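Local coordinates for DotU family type IV/VI secretion system protein (Acinetobacter baumannii, PDB 6Y4R) that forms the cytoplasmic domain of TssL, a key component of the type VI secretion system, and probably helps build its membrane-bound assembly, at residues A[36-41]-A[57-62]. Residues are numbered along the deposited sequence; the frame is centred on the assembly and turned at random.
Sequences DLLNRF and DAKYAF
Leu38 reaches across to the ring of Phe62 with one methyl, CD2, which lies 3.6 Å from Phe62 CD2 at an oblique angle to the ring. The two belong to an antiparallel helical hairpin in this all-helical DotU domain: helix 27-47 turns back through a short loop into helix 52-71, and the axes of the two segments run 159° apart, 10.9 Å from each other at closest approach. Across this wide spacing Leu38, Phe41, Phe62 and the chain of Lys59 fill the space between the backbones. With CG anti to the backbone N (chi1 157°), the Phe41 ring carries on toward helix 52-71, and its far corner CZ comes 3.5 Å from Ala58 CB. Alanine suits that place, since its small methyl lets the ring tip approach helix 52-71 closely. Between the two segments the contact is made by apolar groups, without a hydrogen bond. Leu38 also packs on Leu94 and Phe62 on Ile15, tying the hairpin to helices 90-95 and 9-19. Lysine suits the partly exposed edge at Lys59: its NZ forms a salt bridge with Glu42, just beyond Phe41 on helix 27-47, while its chain, bent at chi2 and chi3, lays methylene CD 3.8 Å from Leu38 CB.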
loop_
_atom_site.group_PDB
_atom_site.type_symbol
_atom_site.label_atom_id
_atom_site.label_comp_id
_atom_site.label_asym_id
_atom_site.label_seq_id
_atom_site.Cartn_x
_atom_site.Cartn_y
_atom_site.Cartn_z
ATOM N N ASP A 36 1.329 12.696 -7.387
ATOM C CA ASP A 36 0.156 13.284 -8.019
ATOM C C ASP A 36 -0.991 12.285 -8.086
ATOM O O ASP A 36 -2.158 12.687 -8.039
ATOM C CB ASP A 36 0.503 13.810 -9.413
ATOM C CG ASP A 36 -0.603 14.675 -10.008
ATOM O OD1 ASP A 36 -1.380 15.278 -9.234
ATOM O OD2 ASP A 36 -0.698 14.747 -11.253
ATOM N N LEU A 37 -0.687 10.985 -8.137
ATOM C CA LEU A 37 -1.757 9.998 -8.128
ATOM C C LEU A 37 -2.383 9.874 -6.761
ATOM O O LEU A 37 -3.563 9.512 -6.664
ATOM C CB LEU A 37 -1.255 8.613 -8.517
ATOM C CG LEU A 37 -0.831 8.322 -9.944
ATOM C CD1 LEU A 37 -0.126 6.970 -9.913
ATOM C CD2 LEU A 37 -2.003 8.366 -10.921
ATOM N N LEU A 38 -1.606 10.132 -5.696
ATOM C CA LEU A 38 -2.185 10.104 -4.355
ATOM C C LEU A 38 -3.032 11.335 -4.062
ATOM O O LEU A 38 -4.024 11.229 -3.337
ATOM C CB LEU A 38 -1.102 9.929 -3.280
ATOM C CG LEU A 38 -0.172 8.710 -3.372
ATOM C CD1 LEU A 38 1.037 8.876 -2.469
ATOM C CD2 LEU A 38 -0.924 7.426 -3.017
ATOM N N ASN A 39 -2.697 12.492 -4.636
ATOM C CA ASN A 39 -3.570 13.656 -4.497
ATOM C C ASN A 39 -4.824 13.529 -5.361
ATOM O O ASN A 39 -5.920 13.887 -4.911
ATOM C CB ASN A 39 -2.810 14.939 -4.824
ATOM C CG ASN A 39 -1.676 15.207 -3.848
ATOM O OD1 ASN A 39 -0.567 15.555 -4.262
ATOM N ND2 ASN A 39 -1.906 14.924 -2.565
ATOM N N ARG A 40 -4.683 13.058 -6.613
ATOM C CA ARG A 40 -5.854 12.673 -7.407
ATOM C C ARG A 40 -6.760 11.729 -6.631
ATOM O O ARG A 40 -7.981 11.919 -6.577
ATOM C CB ARG A 40 -5.440 11.975 -8.700
ATOM C CG ARG A 40 -4.599 12.781 -9.606
ATOM C CD ARG A 40 -5.242 13.011 -10.935
ATOM N NE ARG A 40 -4.326 13.770 -11.781
ATOM C CZ ARG A 40 -4.696 14.520 -12.812
ATOM N NH1 ARG A 40 -5.983 14.629 -13.131
ATOM N NH2 ARG A 40 -3.778 15.166 -13.518
ATOM N N PHE A 41 -6.175 10.664 -6.075
ATOM C CA PHE A 41 -6.945 9.705 -5.292
ATOM C C PHE A 41 -7.635 10.360 -4.120
ATOM O O PHE A 41 -8.770 10.009 -3.799
ATOM C CB PHE A 41 -6.032 8.570 -4.803
ATOM C CG PHE A 41 -6.534 7.855 -3.587
ATOM C CD1 PHE A 41 -5.795 7.873 -2.431
ATOM C CD2 PHE A 41 -7.696 7.110 -3.605
ATOM C CE1 PHE A 41 -6.231 7.199 -1.297
ATOM C CE2 PHE A 41 -8.132 6.436 -2.456
ATOM C CZ PHE A 41 -7.397 6.478 -1.322
ATOM N N ASP A 57 -5.919 6.121 5.554
ATOM C CA ASP A 57 -5.350 4.786 5.730
ATOM C C ASP A 57 -5.124 4.061 4.417
ATOM O O ASP A 57 -4.205 3.244 4.339
ATOM C CB ASP A 57 -6.223 3.926 6.645
ATOM C CG ASP A 57 -6.231 4.421 8.086
ATOM O OD1 ASP A 57 -7.202 4.136 8.830
ATOM O OD2 ASP A 57 -5.256 5.110 8.469
ATOM N N ALA A 58 -5.921 4.343 3.379
ATOM C CA ALA A 58 -5.645 3.767 2.066
ATOM C C ALA A 58 -4.347 4.325 1.491
ATOM O O ALA A 58 -3.483 3.576 1.020
ATOM C CB ALA A 58 -6.815 4.032 1.122
ATOM N N LYS A 59 -4.172 5.638 1.557
ATOM C CA LYS A 59 -2.910 6.215 1.122
ATOM C C LYS A 59 -1.732 5.724 1.967
ATOM O O LYS A 59 -0.632 5.518 1.439
ATOM C CB LYS A 59 -3.011 7.740 1.141
ATOM C CG LYS A 59 -1.676 8.432 1.162
ATOM C CD LYS A 59 -1.730 9.760 0.447
ATOM C CE LYS A 59 -2.151 10.886 1.355
ATOM N NZ LYS A 59 -2.631 12.017 0.509
ATOM N N TYR A 60 -1.934 5.532 3.278
ATOM C CA TYR A 60 -0.844 5.059 4.136
ATOM C C TYR A 60 -0.389 3.661 3.722
ATOM O O TYR A 60 0.815 3.383 3.640
ATOM C CB TYR A 60 -1.289 5.070 5.607
ATOM C CG TYR A 60 -0.234 4.551 6.573
ATOM C CD1 TYR A 60 -0.071 3.180 6.796
ATOM C CD2 TYR A 60 0.608 5.428 7.243
ATOM C CE1 TYR A 60 0.909 2.704 7.650
ATOM C CE2 TYR A 60 1.584 4.967 8.109
ATOM C CZ TYR A 60 1.734 3.608 8.314
ATOM O OH TYR A 60 2.714 3.161 9.181
ATOM N N ALA A 61 -1.351 2.766 3.474
ATOM C CA ALA A 61 -1.050 1.402 3.062
ATOM C C ALA A 61 -0.348 1.384 1.718
ATOM O O ALA A 61 0.573 0.586 1.503
ATOM C CB ALA A 61 -2.340 0.576 2.995
ATOM N N PHE A 62 -0.790 2.226 0.784
ATOM C CA PHE A 62 -0.160 2.238 -0.533
ATOM C C PHE A 62 1.277 2.739 -0.445
ATOM O O PHE A 62 2.150 2.260 -1.172
ATOM C CB PHE A 62 -0.971 3.097 -1.499
ATOM C CG PHE A 62 -0.324 3.284 -2.843
ATOM C CD1 PHE A 62 -0.717 2.505 -3.917
ATOM C CD2 PHE A 62 0.664 4.250 -3.046
ATOM C CE1 PHE A 62 -0.128 2.672 -5.171
ATOM C CE2 PHE A 62 1.264 4.417 -4.300
ATOM C CZ PHE A 62 0.863 3.633 -5.357
#